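Local atomic coordinates of Dye-decolorizing peroxidase Tfu_3078 (Thermobifida fusca, PDB entry 5FW4), a protein that uses heme b and hydrogen peroxide to oxidise a wide range of compounds, most readily anthraquinone dyes, although its physiological substrate is unknown. Residues L277-I282 with A410-P415; R351-G356 with M376-D381; G147-S152 with G181-L186. All blocks are in the same frame, centred on the assembly; numbering follows the deposited sequence.

Interaction 1: residues L277-I282 with A410-P415; sequences LVVRRI and ALFAVP. With HEM (protoporphyrin IX containing Fe), chain C.
Leu277 and Phe412 lie opposite each other where strands 275-284 and 404-414 pair antiparallel in the four-stranded sheet of the C-terminal half, whose 2-3-1-4 strand order is that of a ferredoxin-like fold. They form a hydrogen-bonded pair: Leu277 N donates a hydrogen bond to Phe412 O at 2.9 Å, and Phe412 N donates one to Leu277 O. Two residues on, Val279 N reaches Ala410 O at 2.8 Å and Ala410 N bonds to Val279 O. Between these rungs Val278 and Leu411 make the non-hydrogen-bonded pair, where Val278 CA lies 3.4 Å from Ala410 O in a CA-H...O contact.

Side chains alternate between the faces. Leu277, Val279, Ala410 and Phe412 share one. Val279 CG1 sits between the backbone N and the carbonyl carbon (chi1 49°), a rotation that brings this methyl 3.7 Å from Ala410 CB and also to the edge of the Phe412 ring, near its plane, 4.1 Å from CE2. The small Ala410 lets valine and phenylalanine close in beside it, and Met185 and Trp215 of the other sheet cover this face. On the other face Val278 CG2 meets Leu411 CD1 at 4.2 Å, the two chains slanting across each other. Further along, Ile282 turns CG2 anti to its backbone N and sets this methyl 3.5 Å from the vinyl carbon CBB of the heme.

Between these two segments all the hydrogen bonds run from backbone to backbone, fixing the register, and the paired N-H and C=O groups of Leu277, Val279, Ala410 and Phe412 satisfy one another beside apolar side chains.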
loop_
_atom_site.group_PDB
_atom_site.type_symbol
_atom_site.label_atom_id
_atom_site.label_comp_id
_atom_site.label_asym_id
_atom_site.label_seq_id
_atom_site.Cartn_x
_atom_site.Cartn_y
_atom_site.Cartn_z
ATOM N N LEU A 277 19.571 -3.501 12.418
ATOM C CA LEU A 277 18.819 -3.182 11.218
ATOM C C LEU A 277 19.224 -1.817 10.685
ATOM O O LEU A 277 19.099 -0.798 11.382
ATOM C CB LEU A 277 17.301 -3.162 11.522
ATOM C CG LEU A 277 16.392 -2.652 10.392
ATOM C CD1 LEU A 277 16.398 -3.582 9.208
ATOM C CD2 LEU A 277 14.958 -2.461 10.886
ATOM N N VAL A 278 19.738 -1.788 9.447
ATOM C CA VAL A 278 19.835 -0.552 8.731
ATOM C C VAL A 278 18.669 -0.492 7.769
ATOM O O VAL A 278 18.496 -1.399 6.921
ATOM C CB VAL A 278 21.162 -0.397 7.953
ATOM C CG1 VAL A 278 21.126 0.876 7.140
ATOM C CG2 VAL A 278 22.347 -0.400 8.908
ATOM N N VAL A 279 17.868 0.571 7.888
ATOM C CA VAL A 279 16.787 0.796 6.944
ATOM C C VAL A 279 17.095 2.006 6.103
ATOM O O VAL A 279 17.524 3.055 6.604
ATOM C CB VAL A 279 15.384 0.878 7.603
ATOM C CG1 VAL A 279 15.375 1.813 8.769
ATOM C CG2 VAL A 279 14.322 1.292 6.601
ATOM N N ARG A 280 16.878 1.858 4.803
ATOM C CA ARG A 280 17.045 2.972 3.892
ATOM C C ARG A 280 15.822 3.036 2.984
ATOM O O ARG A 280 15.393 2.012 2.422
ATOM C CB ARG A 280 18.349 2.784 3.069
ATOM C CG ARG A 280 19.621 2.585 3.881
ATOM C CD ARG A 280 20.150 3.889 4.489
ATOM N NE ARG A 280 20.921 4.645 3.491
ATOM C CZ ARG A 280 21.801 5.606 3.737
ATOM N NH1 ARG A 280 22.084 5.989 4.970
ATOM N NH2 ARG A 280 22.446 6.167 2.708
ATOM N N ARG A 281 15.246 4.216 2.860
ATOM C CA ARG A 281 14.200 4.454 1.895
ATOM C C ARG A 281 14.923 4.900 0.619
ATOM O O ARG A 281 15.505 5.958 0.594
ATOM C CB ARG A 281 13.262 5.548 2.351
ATOM C CG ARG A 281 12.100 5.791 1.411
ATOM C CD ARG A 281 11.351 7.013 1.840
ATOM N NE ARG A 281 10.301 7.429 0.914
ATOM C CZ ARG A 281 9.103 7.844 1.280
ATOM N NH1 ARG A 281 8.767 7.864 2.565
ATOM N NH2 ARG A 281 8.223 8.213 0.362
ATOM N N ILE A 282 14.856 4.078 -0.402
ATOM C CA ILE A 282 15.627 4.363 -1.663
ATOM C C ILE A 282 14.673 4.544 -2.813
ATOM O O ILE A 282 14.064 3.587 -3.272
ATOM C CB ILE A 282 16.538 3.229 -2.016
ATOM C CG1 ILE A 282 17.300 2.726 -0.822
ATOM C CG2 ILE A 282 17.501 3.655 -3.139
ATOM C CD1 ILE A 282 18.144 3.745 -0.237
ATOM N N ALA A 410 17.847 4.911 8.850
ATOM C CA ALA A 410 17.869 4.684 10.297
ATOM C C ALA A 410 18.573 3.387 10.659
ATOM O O ALA A 410 18.592 2.424 9.874
ATOM C CB ALA A 410 16.448 4.669 10.828
ATOM N N LEU A 411 19.184 3.398 11.831
ATOM C CA LEU A 411 19.808 2.232 12.427
ATOM C C LEU A 411 19.019 1.868 13.690
ATOM O O LEU A 411 18.851 2.711 14.547
ATOM C CB LEU A 411 21.227 2.581 12.844
ATOM C CG LEU A 411 22.047 1.564 13.666
ATOM C CD1 LEU A 411 22.174 0.188 13.024
ATOM C CD2 LEU A 411 23.441 2.108 13.891
ATOM N N PHE A 412 18.579 0.621 13.802
ATOM C CA PHE A 412 17.985 0.129 15.049
ATOM C C PHE A 412 18.674 -1.101 15.587
ATOM O O PHE A 412 19.032 -2.012 14.836
ATOM C CB PHE A 412 16.502 -0.128 14.847
ATOM C CG PHE A 412 15.745 1.084 14.445
ATOM C CD1 PHE A 412 15.422 2.059 15.391
ATOM C CD2 PHE A 412 15.330 1.257 13.143
ATOM C CE1 PHE A 412 14.704 3.186 15.030
ATOM C CE2 PHE A 412 14.608 2.385 12.780
ATOM C CZ PHE A 412 14.285 3.343 13.731
ATOM N N ALA A 413 18.849 -1.128 16.902
ATOM C CA ALA A 413 19.311 -2.307 17.596
ATOM C C ALA A 413 18.088 -3.122 17.900
ATOM O O ALA A 413 17.128 -2.584 18.463
ATOM C CB ALA A 413 20.049 -1.915 18.892
ATOM N N VAL A 414 18.104 -4.397 17.516
ATOM C CA VAL A 414 16.972 -5.289 17.702
ATOM C C VAL A 414 17.448 -6.375 18.656
ATOM O O VAL A 414 18.187 -7.294 18.259
ATOM C CB VAL A 414 16.486 -5.834 16.337
ATOM C CG1 VAL A 414 15.485 -6.961 16.491
ATOM C CG2 VAL A 414 15.922 -4.684 15.484
ATOM N N PRO A 415 17.056 -6.265 19.943
ATOM C CA PRO A 415 17.611 -7.183 20.923
ATOM C C PRO A 415 16.984 -8.560 20.893
ATOM O O PRO A 415 15.847 -8.718 20.453
ATOM C CB PRO A 415 17.298 -6.501 22.255
ATOM C CG PRO A 415 16.021 -5.779 21.971
ATOM C CD PRO A 415 16.178 -5.261 20.582
HETATM C CHA HEM C . 22.676 -7.642 -4.614
HETATM C CHB HEM C . 19.381 -4.477 -6.219
HETATM C CHC HEM C . 20.819 -1.363 -2.812
HETATM C CHD HEM C . 23.922 -4.632 -1.043
HETATM C C1A HEM C . 21.665 -7.044 -5.325
HETATM C C2A HEM C . 21.046 -7.635 -6.445
HETATM C C3A HEM C . 20.141 -6.734 -6.904
HETATM C C4A HEM C . 20.183 -5.604 -6.079
HETATM C CMA HEM C . 19.211 -6.909 -8.044
HETATM C CAA HEM C . 21.368 -8.978 -7.048
HETATM C CBA HEM C . 20.520 -10.117 -6.491
HETATM C CGA HEM C . 20.912 -10.450 -5.081
HETATM O O1A HEM C . 20.133 -10.109 -4.150
HETATM O O2A HEM C . 21.987 -11.063 -4.859
HETATM C C1B HEM C . 19.510 -3.337 -5.405
HETATM C C2B HEM C . 18.725 -2.169 -5.565
HETATM C C3B HEM C . 19.111 -1.273 -4.606
HETATM C C4B HEM C . 20.160 -1.956 -3.847
HETATM C CMB HEM C . 17.650 -1.986 -6.598
HETATM C CAB HEM C . 18.608 0.063 -4.264
HETATM C CBB HEM C . 17.483 0.579 -4.759
HETATM C C1C HEM C . 21.780 -1.966 -2.033
HETATM C C2C HEM C . 22.385 -1.374 -0.945
HETATM C C3C HEM C . 23.261 -2.323 -0.429
HETATM C C4C HEM C . 23.181 -3.482 -1.235
HETATM C CMC HEM C . 22.058 0.025 -0.492
HETATM C CAC HEM C . 24.225 -2.292 0.660
HETATM C CBC HEM C . 24.705 -1.188 1.143
HETATM C C1D HEM C . 23.785 -5.715 -1.928
HETATM C C2D HEM C . 24.592 -6.928 -1.753
HETATM C C3D HEM C . 24.248 -7.762 -2.762
HETATM C C4D HEM C . 23.249 -7.035 -3.537
HETATM C CMD HEM C . 25.600 -7.234 -0.657
HETATM C CAD HEM C . 24.799 -9.155 -2.995
HETATM C CBD HEM C . 26.143 -9.035 -3.718
HETATM C CGD HEM C . 26.800 -10.392 -3.843
HETATM O O1D HEM C . 27.418 -10.920 -2.898
HETATM O O2D HEM C . 26.699 -11.005 -4.928
HETATM N NA HEM C . 21.130 -5.789 -5.116
HETATM N NB HEM C . 20.338 -3.167 -4.376
HETATM N NC HEM C . 22.301 -3.217 -2.215
HETATM N ND HEM C . 22.973 -5.800 -3.014
HETATM FE FE HEM C . 21.752 -4.520 -3.711
#

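Interaction 2: residues R351-G356 with M376-D381; sequences RMFRRG and MAWQGD. With HEM (protoporphyrin IX containing Fe), chain C.
Met376 O accepts a hydrogen bond from Arg355 N at 2.8 Å, and Met376 CB lies against Arg355 O. Next comes Ala377, in a non-hydrogen-bonded pair with Arg354; Ala377 CB meets Met352 SD at 3.6 Å, and the flexible, polarisable thioether continues to the heme vinyl carbon CAC. These strands, 353-363 and 369-379, form a beta hairpin that carries Arg354 to the heme. Arg354 lays one guanidinium face over the porphyrin, with CZ 3.6 Å from C3D, and points NH2 in plane to propionate O1A at 3.2 Å; with Asp242, Leu373 and Phe375 it lines the pocket of a bound oxygen molecule. Trp378 is paired with Phe353 by two backbone bonds, Phe353 N to Trp378 O at 2.9 Å and Trp378 N to Phe353 O. Their rings meet obliquely, planes 37° apart, through Phe353 CD2 and Trp378 CD1 at 3.9 Å. The indole NE1 donates to a water 3.0 Å away in the ring plane; that water also accepts from Arg355 NH1 and donates to Arg355 O. Finally Gln379, with CG between its backbone N and carbonyl carbon (chi1 60°), brings OE1 near Met352 CB; its amide is held by Tyr276 O and Phe386 N.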
loop_
_atom_site.group_PDB
_atom_site.type_symbol
_atom_site.label_atom_id
_atom_site.label_comp_id
_atom_site.label_asym_id
_atom_site.label_seq_id
_atom_site.Cartn_x
_atom_site.Cartn_y
_atom_site.Cartn_z
ATOM N N ARG A 351 29.338 -8.634 5.014
ATOM C CA ARG A 351 28.204 -9.429 4.603
ATOM C C ARG A 351 26.968 -8.971 5.400
ATOM O O ARG A 351 27.095 -8.474 6.504
ATOM C CB ARG A 351 28.518 -10.907 4.856
ATOM C CG ARG A 351 27.648 -11.924 4.132
ATOM C CD ARG A 351 28.079 -13.349 4.502
ATOM N NE ARG A 351 29.488 -13.560 4.169
ATOM C CZ ARG A 351 29.943 -13.922 2.966
ATOM N NH1 ARG A 351 29.107 -14.141 1.969
ATOM N NH2 ARG A 351 31.245 -14.061 2.758
ATOM N N MET A 352 25.800 -9.067 4.786
ATOM C CA MET A 352 24.545 -8.679 5.446
ATOM C C MET A 352 23.449 -9.555 4.892
ATOM O O MET A 352 23.635 -10.231 3.890
ATOM C CB MET A 352 24.250 -7.188 5.219
ATOM C CG MET A 352 23.767 -6.829 3.814
ATOM S SD MET A 352 24.089 -5.125 3.378
ATOM C CE MET A 352 25.860 -5.216 2.982
ATOM N N PHE A 353 22.311 -9.540 5.566
ATOM C CA PHE A 353 21.107 -10.228 5.135
ATOM C C PHE A 353 20.104 -9.147 4.762
ATOM O O PHE A 353 19.715 -8.351 5.587
ATOM C CB PHE A 353 20.570 -11.106 6.280
ATOM C CG PHE A 353 19.219 -11.715 6.030
ATOM C CD1 PHE A 353 18.995 -12.535 4.937
ATOM C CD2 PHE A 353 18.160 -11.467 6.903
ATOM C CE1 PHE A 353 17.749 -13.111 4.719
ATOM C CE2 PHE A 353 16.911 -12.029 6.678
ATOM C CZ PHE A 353 16.706 -12.841 5.589
ATOM N N ARG A 354 19.690 -9.142 3.505
ATOM C CA ARG A 354 18.821 -8.127 2.968
ATOM C C ARG A 354 17.407 -8.670 2.931
ATOM O O ARG A 354 17.165 -9.750 2.384
ATOM C CB ARG A 354 19.309 -7.726 1.567
ATOM C CG ARG A 354 20.536 -6.840 1.661
ATOM C CD ARG A 354 21.507 -6.927 0.462
ATOM N NE ARG A 354 21.343 -8.071 -0.427
ATOM C CZ ARG A 354 21.953 -9.252 -0.366
ATOM N NH1 ARG A 354 22.869 -9.611 0.601
ATOM N NH2 ARG A 354 21.631 -10.125 -1.323
ATOM N N ARG A 355 16.486 -7.928 3.542
ATOM C CA ARG A 355 15.093 -8.311 3.611
ATOM C C ARG A 355 14.218 -7.068 3.403
ATOM O O ARG A 355 13.510 -6.545 4.333
ATOM C CB ARG A 355 14.833 -8.951 4.980
ATOM C CG ARG A 355 13.468 -9.553 5.181
ATOM C CD ARG A 355 13.403 -10.165 6.580
ATOM N NE ARG A 355 12.108 -10.768 6.882
ATOM C CZ ARG A 355 11.012 -10.110 7.303
ATOM N NH1 ARG A 355 10.973 -8.779 7.414
ATOM N NH2 ARG A 355 9.905 -10.792 7.563
ATOM N N GLY A 356 14.229 -6.617 2.168
ATOM C CA GLY A 356 13.609 -5.394 1.772
ATOM C C GLY A 356 12.293 -5.601 1.049
ATOM O O GLY A 356 11.988 -6.704 0.609
ATOM N N MET A 376 16.274 -3.073 3.663
ATOM C CA MET A 376 16.520 -3.423 5.043
ATOM C C MET A 376 17.631 -4.446 5.131
ATOM O O MET A 376 17.485 -5.561 4.627
ATOM C CB MET A 376 15.231 -3.939 5.722
ATOM C CG MET A 376 14.198 -2.869 5.962
ATOM S SD MET A 376 12.856 -3.327 7.098
ATOM C CE MET A 376 11.709 -3.988 5.940
ATOM N N ALA A 377 18.739 -4.068 5.761
ATOM C CA ALA A 377 19.840 -4.991 5.985
ATOM C C ALA A 377 20.003 -5.299 7.461
ATOM O O ALA A 377 20.048 -4.401 8.287
ATOM C CB ALA A 377 21.140 -4.466 5.418
ATOM N N TRP A 378 20.130 -6.591 7.726
ATOM C CA TRP A 378 20.379 -7.143 9.040
ATOM C C TRP A 378 21.800 -7.625 9.152
ATOM O O TRP A 378 22.357 -8.241 8.205
ATOM C CB TRP A 378 19.435 -8.288 9.243
ATOM C CG TRP A 378 18.051 -7.880 9.237
ATOM C CD1 TRP A 378 17.188 -7.883 8.190
ATOM C CD2 TRP A 378 17.304 -7.444 10.377
ATOM N NE1 TRP A 378 15.960 -7.443 8.590
ATOM C CE2 TRP A 378 15.994 -7.200 9.940
ATOM C CE3 TRP A 378 17.627 -7.242 11.715
ATOM C CZ2 TRP A 378 15.016 -6.749 10.780
ATOM C CZ3 TRP A 378 16.648 -6.818 12.564
ATOM C CH2 TRP A 378 15.358 -6.552 12.088
ATOM N N GLN A 379 22.403 -7.350 10.295
ATOM C CA GLN A 379 23.772 -7.763 10.555
ATOM C C GLN A 379 24.127 -7.677 12.025
ATOM O O GLN A 379 23.494 -6.925 12.772
ATOM C CB GLN A 379 24.796 -6.931 9.764
ATOM C CG GLN A 379 24.807 -5.433 10.030
ATOM C CD GLN A 379 23.976 -4.619 9.039
ATOM O OE1 GLN A 379 24.423 -4.324 7.939
ATOM N NE2 GLN A 379 22.782 -4.237 9.438
ATOM N N GLY A 380 25.159 -8.444 12.398
ATOM C CA GLY A 380 25.726 -8.453 13.731
ATOM C C GLY A 380 26.356 -7.131 14.092
ATOM O O GLY A 380 26.298 -6.740 15.236
ATOM N N ASP A 381 26.937 -6.431 13.122
ATOM C CA ASP A 381 27.640 -5.181 13.372
ATOM C C ASP A 381 27.672 -4.382 12.084
ATOM O O ASP A 381 28.270 -4.855 11.089
ATOM C CB ASP A 381 29.067 -5.490 13.844
ATOM C CG ASP A 381 29.918 -4.241 14.063
ATOM O OD1 ASP A 381 29.488 -3.118 13.774
ATOM O OD2 ASP A 381 31.069 -4.406 14.522
HETATM C CHA HEM C . 22.676 -7.642 -4.614
HETATM C CHB HEM C . 19.381 -4.477 -6.219
HETATM C CHC HEM C . 20.819 -1.363 -2.812
HETATM C CHD HEM C . 23.922 -4.632 -1.043
HETATM C C1A HEM C . 21.665 -7.044 -5.325
HETATM C C2A HEM C . 21.046 -7.635 -6.445
HETATM C C3A HEM C . 20.141 -6.734 -6.904
HETATM C C4A HEM C . 20.183 -5.604 -6.079
HETATM C CMA HEM C . 19.211 -6.909 -8.044
HETATM C CAA HEM C . 21.368 -8.978 -7.048
HETATM C CBA HEM C . 20.520 -10.117 -6.491
HETATM C CGA HEM C . 20.912 -10.450 -5.081
HETATM O O1A HEM C . 20.133 -10.109 -4.150
HETATM O O2A HEM C . 21.987 -11.063 -4.859
HETATM C C1B HEM C . 19.510 -3.337 -5.405
HETATM C C2B HEM C . 18.725 -2.169 -5.565
HETATM C C3B HEM C . 19.111 -1.273 -4.606
HETATM C C4B HEM C . 20.160 -1.956 -3.847
HETATM C CMB HEM C . 17.650 -1.986 -6.598
HETATM C CAB HEM C . 18.608 0.063 -4.264
HETATM C CBB HEM C . 17.483 0.579 -4.759
HETATM C C1C HEM C . 21.780 -1.966 -2.033
HETATM C C2C HEM C . 22.385 -1.374 -0.945
HETATM C C3C HEM C . 23.261 -2.323 -0.429
HETATM C C4C HEM C . 23.181 -3.482 -1.235
HETATM C CMC HEM C . 22.058 0.025 -0.492
HETATM C CAC HEM C . 24.225 -2.292 0.660
HETATM C CBC HEM C . 24.705 -1.188 1.143
HETATM C C1D HEM C . 23.785 -5.715 -1.928
HETATM C C2D HEM C . 24.592 -6.928 -1.753
HETATM C C3D HEM C . 24.248 -7.762 -2.762
HETATM C C4D HEM C . 23.249 -7.035 -3.537
HETATM C CMD HEM C . 25.600 -7.234 -0.657
HETATM C CAD HEM C . 24.799 -9.155 -2.995
HETATM C CBD HEM C . 26.143 -9.035 -3.718
HETATM C CGD HEM C . 26.800 -10.392 -3.843
HETATM O O1D HEM C . 27.418 -10.920 -2.898
HETATM O O2D HEM C . 26.699 -11.005 -4.928
HETATM N NA HEM C . 21.130 -5.789 -5.116
HETATM N NB HEM C . 20.338 -3.167 -4.376
HETATM N NC HEM C . 22.301 -3.217 -2.215
HETATM N ND HEM C . 22.973 -5.800 -3.014
HETATM FE FE HEM C . 21.752 -4.520 -3.711
HETATM O O HOH W 1 13.317 -6.836 7.199
#

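Interaction 3: residues G147-S152 with G181-L186; sequences GGSLLS and GGDFML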
loop_
_atom_site.group_PDB
_atom_site.type_symbol
_atom_site.label_atom_id
_atom_site.label_comp_id
_atom_site.label_asym_id
_atom_site.label_seq_id
_atom_site.Cartn_x
_atom_site.Cartn_y
_atom_site.Cartn_z
ATOM N N GLY A 147 16.577 2.790 18.853
ATOM C CA GLY A 147 17.559 3.682 18.251
ATOM C C GLY A 147 18.530 4.211 19.286
ATOM O O GLY A 147 18.219 4.323 20.515
ATOM N N GLY A 148 19.722 4.546 18.801
ATOM C CA GLY A 148 20.727 5.196 19.627
ATOM C C GLY A 148 20.211 6.476 20.273
ATOM O O GLY A 148 20.602 6.784 21.385
ATOM N N SER A 149 19.316 7.205 19.593
ATOM C CA SER A 149 18.716 8.413 20.184
ATOM C C SER A 149 17.939 8.130 21.479
ATOM O O SER A 149 17.822 9.004 22.340
ATOM C CB SER A 149 17.856 9.201 19.176
ATOM O OG SER A 149 16.726 8.494 18.695
ATOM N N LEU A 150 17.423 6.916 21.635
ATOM C CA LEU A 150 16.757 6.549 22.897
ATOM C C LEU A 150 17.758 6.617 24.066
ATOM O O LEU A 150 17.419 7.046 25.189
ATOM C CB LEU A 150 16.139 5.151 22.825
ATOM C CG LEU A 150 15.369 4.838 24.130
ATOM C CD1 LEU A 150 14.110 5.685 24.196
ATOM C CD2 LEU A 150 15.041 3.368 24.303
ATOM N N LEU A 151 18.980 6.163 23.804
ATOM C CA LEU A 151 20.005 6.124 24.833
ATOM C C LEU A 151 20.344 7.546 25.252
ATOM O O LEU A 151 20.518 7.829 26.432
ATOM C CB LEU A 151 21.252 5.338 24.374
ATOM C CG LEU A 151 21.117 3.791 24.424
ATOM C CD1 LEU A 151 20.057 3.235 23.502
ATOM C CD2 LEU A 151 22.429 3.102 24.082
ATOM N N SER A 152 20.387 8.458 24.297
ATOM C CA SER A 152 20.571 9.851 24.633
ATOM C C SER A 152 19.441 10.332 25.548
ATOM O O SER A 152 19.701 10.844 26.608
ATOM C CB SER A 152 20.644 10.702 23.369
ATOM O OG SER A 152 21.677 10.217 22.530
ATOM N N GLY A 181 16.195 8.363 11.369
ATOM C CA GLY A 181 16.380 8.057 12.765
ATOM C C GLY A 181 15.103 7.642 13.470
ATOM O O GLY A 181 14.147 7.183 12.829
ATOM N N GLY A 182 15.098 7.803 14.786
ATOM C CA GLY A 182 13.974 7.365 15.618
ATOM C C GLY A 182 14.477 6.614 16.849
ATOM O O GLY A 182 15.467 5.839 16.797
ATOM N N ASP A 183 13.818 6.888 17.971
ATOM C CA ASP A 183 14.102 6.253 19.251
ATOM C C ASP A 183 13.699 4.789 19.276
ATOM O O ASP A 183 14.294 3.988 19.980
ATOM C CB ASP A 183 13.318 6.949 20.390
ATOM C CG ASP A 183 13.731 8.436 20.642
ATOM O OD1 ASP A 183 14.839 8.886 20.279
ATOM O OD2 ASP A 183 12.930 9.175 21.274
ATOM N N PHE A 184 12.613 4.462 18.592
ATOM C CA PHE A 184 12.130 3.114 18.510
ATOM C C PHE A 184 11.749 2.737 17.096
ATOM O O PHE A 184 11.381 3.595 16.262
ATOM C CB PHE A 184 10.854 2.937 19.344
ATOM C CG PHE A 184 11.032 3.264 20.767
ATOM C CD1 PHE A 184 11.624 2.358 21.633
ATOM C CD2 PHE A 184 10.598 4.479 21.259
ATOM C CE1 PHE A 184 11.763 2.670 22.985
ATOM C CE2 PHE A 184 10.747 4.801 22.600
ATOM C CZ PHE A 184 11.319 3.888 23.459
ATOM N N MET A 185 11.723 1.437 16.890
ATOM C CA MET A 185 11.106 0.882 15.710
ATOM C C MET A 185 10.100 -0.212 15.959
ATOM O O MET A 185 10.325 -1.123 16.731
ATOM C CB MET A 185 12.150 0.291 14.763
ATOM C CG MET A 185 11.466 -0.331 13.561
ATOM S SD MET A 185 12.403 -1.532 12.653
ATOM C CE MET A 185 12.800 -2.791 13.838
ATOM N N LEU A 186 9.037 -0.158 15.192
ATOM C CA LEU A 186 8.185 -1.293 14.991
ATOM C C LEU A 186 8.270 -1.734 13.558
ATOM O O LEU A 186 8.007 -0.932 12.668
ATOM C CB LEU A 186 6.740 -0.912 15.290
ATOM C CG LEU A 186 6.439 -0.679 16.767
ATOM C CD1 LEU A 186 5.001 -0.180 16.845
ATOM C CD2 LEU A 186 6.647 -1.958 17.565
HETATM O O HOH W 2 17.187 8.709 16.234
#
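Gly147 and Asp183 bring the start of a short helix against a bulged strand in the N-terminal half of the protein: segment 147-152 leads into helix 148-153, and segment 181-186 enters strand 184-190. Gly147 N donates to Asp183 O at 2.8 Å; the bond is straight at hydrogen (171°), though the donor stands well above the carbonyl plane. Glycine suits position 147 because a side chain there would run into Gly182 O, which instead takes a CA-H...O contact from Gly147 CA at 3.3 Å. Gly182 itself adopts backbone angles that only glycine readily tolerates.

Ser149 turns OG between its backbone N and carbonyl carbon (chi1 63°), toward Asp183. It donates to OD1 over 2.5 Å, a very short separation whose exact value deserves caution. A water donates a hydrogen bond to the same OG and accepts one from Gly182 N at 2.7 Å, tying the serine to the loop as well. The other carboxylate oxygen of Asp183 takes a salt bridge from Arg94 and the backbone N-H of Leu89; so many donors around a buried carboxylate would probably keep it ionised.

Beyond this polar cluster, both methyls of Leu150 press obliquely on the far end of the Phe184 ring: CD1 is 3.4 Å from CZ, and CD2 lies 3.6 Å from CE1. With an alanine at Phe184, the Leu150 methyls would probably face a gap and Trp111 would lose its edge-to-face partner.

Asp183 and Phe184 together face Leu87, a classic beta bulge against strand 81-89. Helix 97-120 packs against both side chains of the apolar contact: Ala104 touches Leu150 and Phe184, Leu108 touches Phe184, and Trp111 meets the Phe184 ring edge-to-face.

Interactions 1 and 2 are neighbours in one sheet, their centres about 9 Å apart: strands 275-284 and 369-379 lie side by side, joined by Val278 N to Ala377 O at 2.9 Å. Leu277 CD1 also packs on Trp378 CE2 at 3.7 Å. Both contacts touch the heme, interaction 1 through Ile282 and interaction 2 through Met352 and Arg354. Interaction 3 joins a helix to strand 184-190 of the other four-stranded sheet and meets interaction 1 on the face carrying Leu277 and Phe412, where Met185 SD approaches Leu277 CD2 at 3.2 Å. Interactions 2 and 3 have centres about 18 Å apart and nearest atoms about 5 Å apart, while interaction 1 touches both.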